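Local atomic coordinates of CRISPR-associated endoribonuclease Cas2 (Thermococcus onnurineus, PDB entry 5G4D), a protein that probably acts as a magnesium-dependent, single-strand-specific endoribonuclease of the CRISPR adaptive immune system, working as a homodimer that associates with Cas1. Residues A[43-48]-A[63-68]. Residues are numbered along the deposited sequence; the frame is centred on the assembly and turned at random.
Sequences AEFERI and VVIYKL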
# COMPACT_ATOMS: atom_id res chain seq x y z
N ALA A 43 15.53 -10.98 -10.57
CA ALA A 43 15.63 -12.30 -9.95
C ALA A 43 15.13 -12.27 -8.51
O ALA A 43 14.48 -13.23 -8.06
CB ALA A 43 17.07 -12.80 -10.01
N GLU A 44 15.43 -11.20 -7.78
CA GLU A 44 14.96 -11.10 -6.40
C GLU A 44 13.45 -10.92 -6.36
O GLU A 44 12.78 -11.51 -5.50
CB GLU A 44 15.69 -9.96 -5.68
CG GLU A 44 15.12 -9.56 -4.31
CD GLU A 44 15.57 -10.47 -3.18
OE1 GLU A 44 16.15 -11.54 -3.46
OE2 GLU A 44 15.35 -10.10 -2.00
N PHE A 45 12.88 -10.16 -7.31
CA PHE A 45 11.43 -10.09 -7.39
C PHE A 45 10.82 -11.47 -7.62
O PHE A 45 9.80 -11.82 -7.00
CB PHE A 45 10.97 -9.13 -8.49
CG PHE A 45 9.52 -9.30 -8.82
CD1 PHE A 45 8.54 -8.86 -7.94
CD2 PHE A 45 9.13 -9.97 -9.97
CE1 PHE A 45 7.20 -9.04 -8.22
CE2 PHE A 45 7.79 -10.16 -10.25
CZ PHE A 45 6.82 -9.70 -9.38
N GLU A 46 11.43 -12.28 -8.49
CA GLU A 46 10.89 -13.62 -8.74
C GLU A 46 10.94 -14.47 -7.48
O GLU A 46 10.04 -15.27 -7.23
CB GLU A 46 11.67 -14.31 -9.87
CG GLU A 46 11.44 -13.71 -11.23
CD GLU A 46 9.98 -13.74 -11.66
OE1 GLU A 46 9.27 -14.72 -11.33
OE2 GLU A 46 9.53 -12.78 -12.32
N ARG A 47 12.00 -14.31 -6.68
CA ARG A 47 12.13 -15.08 -5.45
C ARG A 47 11.14 -14.60 -4.39
O ARG A 47 10.61 -15.40 -3.62
CB ARG A 47 13.56 -15.00 -4.92
CG ARG A 47 14.53 -15.91 -5.68
CD ARG A 47 15.86 -16.05 -4.96
NE ARG A 47 16.52 -14.77 -4.69
CZ ARG A 47 17.15 -14.05 -5.61
NH1 ARG A 47 17.18 -14.47 -6.86
NH2 ARG A 47 17.73 -12.90 -5.29
N ILE A 48 10.90 -13.29 -4.34
CA ILE A 48 9.89 -12.76 -3.42
C ILE A 48 8.52 -13.29 -3.80
O ILE A 48 7.75 -13.75 -2.94
CB ILE A 48 9.91 -11.23 -3.42
CG1 ILE A 48 11.18 -10.70 -2.75
CG2 ILE A 48 8.64 -10.68 -2.71
CD1 ILE A 48 11.37 -9.18 -2.88
N VAL A 63 -2.23 -10.43 -2.42
CA VAL A 63 -1.02 -9.62 -2.38
C VAL A 63 -1.00 -8.79 -3.65
O VAL A 63 -1.21 -9.32 -4.75
CB VAL A 63 0.25 -10.48 -2.28
CG1 VAL A 63 1.47 -9.60 -2.14
CG2 VAL A 63 0.16 -11.49 -1.13
N VAL A 64 -0.79 -7.48 -3.52
CA VAL A 64 -0.64 -6.59 -4.66
C VAL A 64 0.78 -6.07 -4.65
O VAL A 64 1.24 -5.51 -3.65
CB VAL A 64 -1.65 -5.43 -4.63
CG1 VAL A 64 -1.39 -4.46 -5.79
CG2 VAL A 64 -3.07 -5.96 -4.70
N ILE A 65 1.49 -6.27 -5.76
CA ILE A 65 2.87 -5.82 -5.92
C ILE A 65 2.87 -4.71 -6.96
O ILE A 65 2.79 -4.98 -8.18
CB ILE A 65 3.80 -6.97 -6.32
CG1 ILE A 65 3.66 -8.12 -5.32
CG2 ILE A 65 5.24 -6.47 -6.43
CD1 ILE A 65 4.45 -9.36 -5.71
N TYR A 66 2.98 -3.46 -6.50
CA TYR A 66 3.17 -2.34 -7.42
C TYR A 66 4.61 -2.33 -7.91
O TYR A 66 5.53 -2.44 -7.10
CB TYR A 66 2.85 -1.02 -6.72
CG TYR A 66 1.40 -0.91 -6.29
CD1 TYR A 66 0.42 -0.52 -7.20
CD2 TYR A 66 1.01 -1.19 -4.98
CE1 TYR A 66 -0.90 -0.42 -6.82
CE2 TYR A 66 -0.31 -1.09 -4.59
CZ TYR A 66 -1.26 -0.70 -5.52
OH TYR A 66 -2.58 -0.60 -5.14
N LYS A 67 4.80 -2.21 -9.23
CA LYS A 67 6.13 -2.28 -9.84
C LYS A 67 6.46 -0.91 -10.42
O LYS A 67 5.79 -0.46 -11.36
CB LYS A 67 6.19 -3.36 -10.91
CG LYS A 67 5.74 -4.72 -10.43
CD LYS A 67 5.52 -5.68 -11.59
CE LYS A 67 5.75 -7.10 -11.10
NZ LYS A 67 5.25 -8.20 -12.01
N LEU A 68 7.47 -0.26 -9.84
CA LEU A 68 7.79 1.13 -10.13
C LEU A 68 9.22 1.26 -10.64
O LEU A 68 10.05 0.36 -10.46
CB LEU A 68 7.60 2.01 -8.89
CG LEU A 68 6.27 1.79 -8.16
CD1 LEU A 68 6.26 2.51 -6.83
CD2 LEU A 68 5.11 2.25 -9.04
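A chi1 of 165° sets the F45 ring beside its own carbonyl carbon and carries it from helix 42-55 towards strand 62-68, where I65 and K67 meet it obliquely. I65 approaches from the opposite direction, and its two branch ends share one ring carbon: CG2 and CD1 each lie 3.7 Å from F45 CE1. Both strand side chains leave the backbone alike, with chi1 -54° placing I65 CG1 and K67 CG beside their backbone N. K67 differs in its long, extended chain, which crosses the phenylalanine side chain at about a right angle; CE comes within 3.3 Å of F45 CZ, and NZ lies 3.4 Å from that same CZ. The far end of the ring thus meets I65 at CE1 and the tip of the lysine at the neighbouring CZ, and no hydrogen bond joins segments 43-48 and 63-68.

This is a compact example of helix-on-sheet packing in the ferredoxin-like fold of Cas2. Alternate strand residues, I65 and K67, face the helix, while F45 also rests on M4 of strand 4-11 and V40 of strand 35-40. Y66, between them, and V64, just before I65, bond through their backbones to strand 4-11. Strand 62-68 pairs as well with a strand of the second subunit, so the sheet continues through the dimer. The ammonium group of K67 makes a salt bridge to E75 of that subunit, whereas E46 OE2 of the helix stays 6.3 Å from K67 NZ. One lysine end therefore serves two chemistries: CE and NZ lie against a buried aromatic ring within the subunit, while NZ also pairs across the dimer interface with a carboxylate that probably offsets its charge.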